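Side-chain contact in response regulator (Colwellia psychrerythraea, PDB 3EQZ), which belongs to the response regulators, whose CheY-like receiver domain probably serves as a signalling switch in a bacterial two-component pathway: residues A38-S43 / I65-E70. Numbering follows the deposited sequence.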
loop_
_atom_site.group_PDB
_atom_site.type_symbol
_atom_site.label_atom_id
_atom_site.label_comp_id
_atom_site.label_asym_id
_atom_site.label_seq_id
_atom_site.Cartn_x
_atom_site.Cartn_y
_atom_site.Cartn_z
ATOM N N ALA B 38 -24.383 -17.225 -6.031
ATOM C CA ALA B 38 -24.839 -18.076 -7.107
ATOM C C ALA B 38 -23.694 -18.253 -8.086
ATOM O O ALA B 38 -23.475 -19.341 -8.659
ATOM C CB ALA B 38 -26.062 -17.430 -7.817
ATOM N N PHE B 39 -22.955 -17.167 -8.298
ATOM C CA PHE B 39 -21.809 -17.252 -9.191
ATOM C C PHE B 39 -20.816 -18.274 -8.670
ATOM O O PHE B 39 -20.186 -18.991 -9.441
ATOM C CB PHE B 39 -21.136 -15.895 -9.341
ATOM C CG PHE B 39 -19.750 -15.983 -9.934
ATOM C CD1 PHE B 39 -19.576 -16.169 -11.302
ATOM C CD2 PHE B 39 -18.638 -15.832 -9.135
ATOM C CE1 PHE B 39 -18.304 -16.240 -11.864
ATOM C CE2 PHE B 39 -17.376 -15.898 -9.664
ATOM C CZ PHE B 39 -17.210 -16.096 -11.041
ATOM N N LEU B 40 -20.702 -18.367 -7.358
ATOM C CA LEU B 40 -19.686 -19.243 -6.749
ATOM C C LEU B 40 -19.976 -20.739 -6.876
ATOM O O LEU B 40 -19.155 -21.566 -6.503
ATOM C CB LEU B 40 -19.460 -18.863 -5.287
ATOM C CG LEU B 40 -18.731 -17.527 -5.067
ATOM C CD1 LEU B 40 -18.465 -17.247 -3.607
ATOM C CD2 LEU B 40 -17.423 -17.519 -5.879
ATOM N N THR B 41 -21.128 -21.100 -7.416
ATOM C CA THR B 41 -21.439 -22.521 -7.589
ATOM C C THR B 41 -20.821 -22.990 -8.891
ATOM O O THR B 41 -20.663 -24.201 -9.118
ATOM C CB THR B 41 -22.984 -22.781 -7.636
ATOM O OG1 THR B 41 -23.564 -22.092 -8.754
ATOM C CG2 THR B 41 -23.671 -22.297 -6.339
ATOM N N LEU B 42 -20.449 -22.030 -9.745
ATOM C CA LEU B 42 -19.915 -22.357 -11.079
ATOM C C LEU B 42 -18.479 -22.822 -11.012
ATOM O O LEU B 42 -17.721 -22.390 -10.152
ATOM C CB LEU B 42 -19.977 -21.145 -12.007
ATOM C CG LEU B 42 -21.356 -20.604 -12.345
ATOM C CD1 LEU B 42 -21.235 -19.427 -13.257
ATOM C CD2 LEU B 42 -22.147 -21.733 -12.981
ATOM N N SER B 43 -18.087 -23.704 -11.922
ATOM C CA SER B 43 -16.655 -24.059 -11.997
ATOM C C SER B 43 -16.092 -23.494 -13.317
ATOM O O SER B 43 -16.651 -23.668 -14.385
ATOM C CB SER B 43 -16.383 -25.580 -11.820
ATOM O OG SER B 43 -16.489 -26.024 -10.449
ATOM N N ILE B 65 -12.998 -13.587 -4.166
ATOM C CA ILE B 65 -11.551 -13.784 -4.311
ATOM C C ILE B 65 -11.049 -14.946 -3.481
ATOM O O ILE B 65 -10.355 -15.834 -3.998
ATOM C CB ILE B 65 -10.780 -12.479 -3.949
ATOM C CG1 ILE B 65 -11.000 -11.448 -5.053
ATOM C CG2 ILE B 65 -9.286 -12.764 -3.740
ATOM C CD1 ILE B 65 -10.509 -10.047 -4.667
ATOM N N ARG B 66 -11.407 -14.951 -2.190
ATOM C CA ARG B 66 -11.122 -16.090 -1.306
ATOM C C ARG B 66 -11.625 -17.422 -1.901
ATOM O O ARG B 66 -10.902 -18.384 -1.977
ATOM C CB ARG B 66 -11.759 -15.898 0.087
ATOM C CG ARG B 66 -11.077 -16.813 1.132
ATOM C CD ARG B 66 -11.972 -17.347 2.250
ATOM N NE ARG B 66 -13.226 -17.858 1.754
ATOM C CZ ARG B 66 -13.425 -19.095 1.309
ATOM N NH1 ARG B 66 -12.430 -19.984 1.295
ATOM N NH2 ARG B 66 -14.633 -19.431 0.838
ATOM N N HIS B 67 -12.885 -17.480 -2.309
ATOM C CA HIS B 67 -13.391 -18.734 -2.891
ATOM C C HIS B 67 -12.599 -19.146 -4.145
ATOM O O HIS B 67 -12.168 -20.286 -4.286
ATOM C CB HIS B 67 -14.882 -18.584 -3.232
ATOM C CG HIS B 67 -15.474 -19.813 -3.865
ATOM N ND1 HIS B 67 -16.137 -20.785 -3.131
ATOM C CD2 HIS B 67 -15.496 -20.230 -5.155
ATOM C CE1 HIS B 67 -16.533 -21.752 -3.945
ATOM N NE2 HIS B 67 -16.155 -21.438 -5.180
ATOM N N LEU B 68 -12.403 -18.200 -5.059
ATOM C CA LEU B 68 -11.661 -18.497 -6.287
ATOM C C LEU B 68 -10.272 -19.013 -5.992
ATOM O O LEU B 68 -9.811 -19.938 -6.637
ATOM C CB LEU B 68 -11.585 -17.258 -7.219
ATOM C CG LEU B 68 -12.899 -16.721 -7.794
ATOM C CD1 LEU B 68 -12.620 -15.410 -8.453
ATOM C CD2 LEU B 68 -13.575 -17.632 -8.798
ATOM N N ALA B 69 -9.598 -18.411 -5.026
ATOM C CA ALA B 69 -8.220 -18.815 -4.698
ATOM C C ALA B 69 -8.195 -20.216 -4.062
ATOM O O ALA B 69 -7.333 -21.037 -4.362
ATOM C CB ALA B 69 -7.573 -17.806 -3.734
ATOM N N GLU B 70 -9.131 -20.478 -3.150
ATOM C CA GLU B 70 -9.162 -21.808 -2.501
ATOM C C GLU B 70 -9.395 -22.944 -3.505
ATOM O O GLU B 70 -8.739 -23.990 -3.441
ATOM C CB GLU B 70 -10.209 -21.842 -1.407
ATOM C CG GLU B 70 -10.413 -23.229 -0.857
ATOM C CD GLU B 70 -11.664 -23.332 -0.016
ATOM O OE1 GLU B 70 -12.178 -24.487 0.106
ATOM O OE2 GLU B 70 -12.126 -22.257 0.498
#
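Leu40 covers one face of the His67 imidazole with its CB and CG, and this pair makes most of the contact. Leu40 CB stands 4.1 Å from the centroid of the His67 ring, only 6° off the ring normal, so it forms a CH-pi contact over the middle of the face. The two side chains run past each other in opposite directions. Leu40 CD2 hangs past the CG-CD2 edge of the ring and comes within 3.4 Å of His67 CD2. Leu40 CD1 settles near the root of the histidine, 3.8 Å from His67 CB. The imidazole extends across to the leucine because His67 CG is anti to the backbone N (chi1 179°). Leu40 O is 3.3 Å from His67 NE2, but the angle is too poor for a hydrogen bond. No hydrogen bond joins the two segments.

The packing is looser between Phe39 and Leu68. Phe39 CE2 and Leu68 CD2 come no closer than 4.3 Å, and the methyl approaches the ring obliquely. These two residues are nevertheless buried, whereas Leu40 and His67 are partly open to solvent. On the outer side, Thr41 turns away from the helix, and its OG1 bonds to Ala38 O at 2.8 Å.

The contact joins the short helix 36-39 and the type I turn Phe39-Leu42 to the last turns of helix 60-70. Both helices pack on the same face of the parallel receiver-domain sheet. Phe39 rests on Phe7 and Val9 of strand 6-9, and both Phe39 and Leu68 touch Ile50 of strand 49-53.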